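Local coordinates for protein metal-independent carbonic anhydrase (Nostoc sp. PCC 7120 = FACHB-418, PDB 7C5V) that catalyses the hydration of carbon dioxide to bicarbonate without any metal cofactor, working as a homotetramer built as a dimer of dimers, at residues 83-88 / 105-110. Numbering follows the deposited sequence.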
loop_
_atom_site.group_PDB
_atom_site.type_symbol
_atom_site.label_atom_id
_atom_site.label_comp_id
_atom_site.label_asym_id
_atom_site.label_seq_id
_atom_site.Cartn_x
_atom_site.Cartn_y
_atom_site.Cartn_z
ATOM N N SER A 83 -31.317 12.653 0.278
ATOM C CA SER A 83 -30.292 13.656 0.591
ATOM C C SER A 83 -29.913 13.805 2.059
ATOM O O SER A 83 -28.717 13.989 2.331
ATOM C CB SER A 83 -30.719 15.026 0.047
ATOM N N PRO A 84 -30.817 13.779 3.036
ATOM C CA PRO A 84 -30.328 13.834 4.428
ATOM C C PRO A 84 -29.466 12.629 4.800
ATOM O O PRO A 84 -28.563 12.756 5.640
ATOM C CB PRO A 84 -31.615 13.907 5.263
ATOM C CG PRO A 84 -32.670 13.314 4.376
ATOM C CD PRO A 84 -32.290 13.708 2.964
ATOM N N ARG A 85 -29.710 11.464 4.202
ATOM C CA ARG A 85 -28.978 10.236 4.516
ATOM C C ARG A 85 -28.427 9.610 3.246
ATOM O O ARG A 85 -28.596 8.419 2.976
ATOM C CB ARG A 85 -29.863 9.262 5.275
ATOM C CG ARG A 85 -30.183 9.739 6.677
ATOM C CD ARG A 85 -31.432 9.092 7.198
ATOM N NE ARG A 85 -32.620 9.634 6.544
ATOM C CZ ARG A 85 -33.480 10.467 7.127
ATOM N NH1 ARG A 85 -33.281 10.850 8.381
ATOM N NH2 ARG A 85 -34.538 10.915 6.455
ATOM N N THR A 86 -27.764 10.442 2.438
ATOM C CA THR A 86 -27.175 9.971 1.192
ATOM C C THR A 86 -26.079 8.947 1.455
ATOM O O THR A 86 -26.009 7.906 0.786
ATOM C CB THR A 86 -26.599 11.151 0.412
ATOM O OG1 THR A 86 -27.640 12.058 0.047
ATOM C CG2 THR A 86 -25.892 10.664 -0.835
ATOM N N PHE A 87 -25.227 9.215 2.433
ATOM C CA PHE A 87 -24.027 8.425 2.666
ATOM C C PHE A 87 -24.226 7.560 3.900
ATOM O O PHE A 87 -24.495 8.079 4.986
ATOM C CB PHE A 87 -22.824 9.351 2.799
ATOM C CG PHE A 87 -22.711 10.320 1.655
ATOM C CD1 PHE A 87 -22.349 9.864 0.387
ATOM C CD2 PHE A 87 -23.014 11.659 1.826
ATOM C CE1 PHE A 87 -22.245 10.724 -0.694
ATOM C CE2 PHE A 87 -22.921 12.535 0.762
ATOM C CZ PHE A 87 -22.524 12.069 -0.513
ATOM N N ARG A 88 -24.104 6.239 3.722
ATOM C CA ARG A 88 -24.308 5.272 4.795
ATOM C C ARG A 88 -22.939 4.847 5.318
ATOM O O ARG A 88 -22.358 3.837 4.910
ATOM C CB ARG A 88 -25.134 4.093 4.304
ATOM C CG ARG A 88 -26.491 4.480 3.731
ATOM C CD ARG A 88 -27.335 5.328 4.700
ATOM N NE ARG A 88 -28.611 5.741 4.115
ATOM C CZ ARG A 88 -29.685 4.964 4.046
ATOM N NH1 ARG A 88 -30.796 5.417 3.481
ATOM N NH2 ARG A 88 -29.637 3.728 4.533
ATOM N N PHE A 105 -33.966 5.536 9.446
ATOM C CA PHE A 105 -33.873 5.673 7.993
ATOM C C PHE A 105 -35.270 5.435 7.450
ATOM O O PHE A 105 -35.565 4.373 6.886
ATOM C CB PHE A 105 -32.863 4.691 7.393
ATOM C CG PHE A 105 -31.464 4.873 7.911
ATOM C CD1 PHE A 105 -30.596 5.754 7.299
ATOM C CD2 PHE A 105 -31.028 4.184 9.025
ATOM C CE1 PHE A 105 -29.311 5.939 7.784
ATOM C CE2 PHE A 105 -29.751 4.360 9.504
ATOM C CZ PHE A 105 -28.893 5.246 8.884
ATOM N N PRO A 106 -36.173 6.403 7.627
ATOM C CA PRO A 106 -37.592 6.148 7.342
ATOM C C PRO A 106 -37.883 5.903 5.875
ATOM O O PRO A 106 -38.924 5.318 5.559
ATOM C CB PRO A 106 -38.277 7.422 7.840
ATOM C CG PRO A 106 -37.227 8.464 7.690
ATOM C CD PRO A 106 -35.947 7.793 8.064
ATOM N N GLU A 107 -37.004 6.318 4.973
ATOM C CA GLU A 107 -37.237 6.151 3.549
ATOM C C GLU A 107 -36.827 4.780 3.039
ATOM O O GLU A 107 -36.923 4.525 1.835
ATOM C CB GLU A 107 -36.491 7.242 2.771
ATOM C CG GLU A 107 -34.953 7.092 2.721
ATOM C CD GLU A 107 -34.249 7.624 3.966
ATOM O OE1 GLU A 107 -34.186 6.898 4.978
ATOM O OE2 GLU A 107 -33.759 8.774 3.928
ATOM N N ASP A 108 -36.387 3.886 3.909
ATOM C CA ASP A 108 -35.701 2.677 3.481
ATOM C C ASP A 108 -36.683 1.512 3.519
ATOM O O ASP A 108 -37.002 0.988 4.591
ATOM C CB ASP A 108 -34.470 2.418 4.351
ATOM C CG ASP A 108 -33.216 3.114 3.825
ATOM O OD1 ASP A 108 -33.296 3.855 2.816
ATOM O OD2 ASP A 108 -32.147 2.925 4.432
ATOM N N LYS A 109 -37.143 1.099 2.339
ATOM C CA LYS A 109 -38.118 0.025 2.256
ATOM C C LYS A 109 -37.475 -1.347 2.325
ATOM O O LYS A 109 -38.163 -2.314 2.664
ATOM C CB LYS A 109 -38.940 0.164 0.969
ATOM N N GLY A 110 -36.175 -1.454 2.030
ATOM C CA GLY A 110 -35.483 -2.738 2.040
ATOM C C GLY A 110 -35.095 -3.229 0.657
ATOM O O GLY A 110 -35.741 -4.123 0.103
#
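Two nitrogens of Arg88 converge on Asp108 OD2, with NH2 at 2.6 Å and NH1 at 3.0 Å from that oxygen. NH1 also reaches Asp108 OD1, nearly straight at 164°, so the guanidinium meets the carboxylate end-on through a bidentate salt bridge; the short aspartate chain presents both oxygens to it. The third nitrogen points back into its own loop: Arg88 NE donates to Arg85 O at 2.9 Å in a nearly straight bond. A bend at chi2 (-54°) folds the Arg88 chain back toward the Arg85 carbonyl. Another bond, from NH2 to Gly93 O, helps fix the group's rotation; arginine suits this place because its planar, five-donor head can serve a carboxylate and carbonyls at once. Over one guanidinium face lies Phe105, its CD1 3.5 Å from Arg88 CZ with the planes 29° apart; an aromatic ring can lie over the flat cation without competing for its N-H groups. These pairs join the loops before and after helix 91-99, and Phe105 and Asp108 also pack on Ala96 of that helix. Residues Phe105 to Asp108 form a type I beta turn, closed by Asp108 N to Phe105 O, and Pro106 fits its second position because its ring fixes phi near the required value. Arg88 also packs against Tyr97, a bicarbonate-binding residue, which places the Arg88 end of the network beside the bicarbonate-binding site. Nearer the surface, Arg85 NE bonds Glu107 OE2 through its syn lone pair at 3.0 Å, the longer glutamate chain bending at chi2, while Pro84 and Pro106 cover opposite faces of the Arg85 guanidinium.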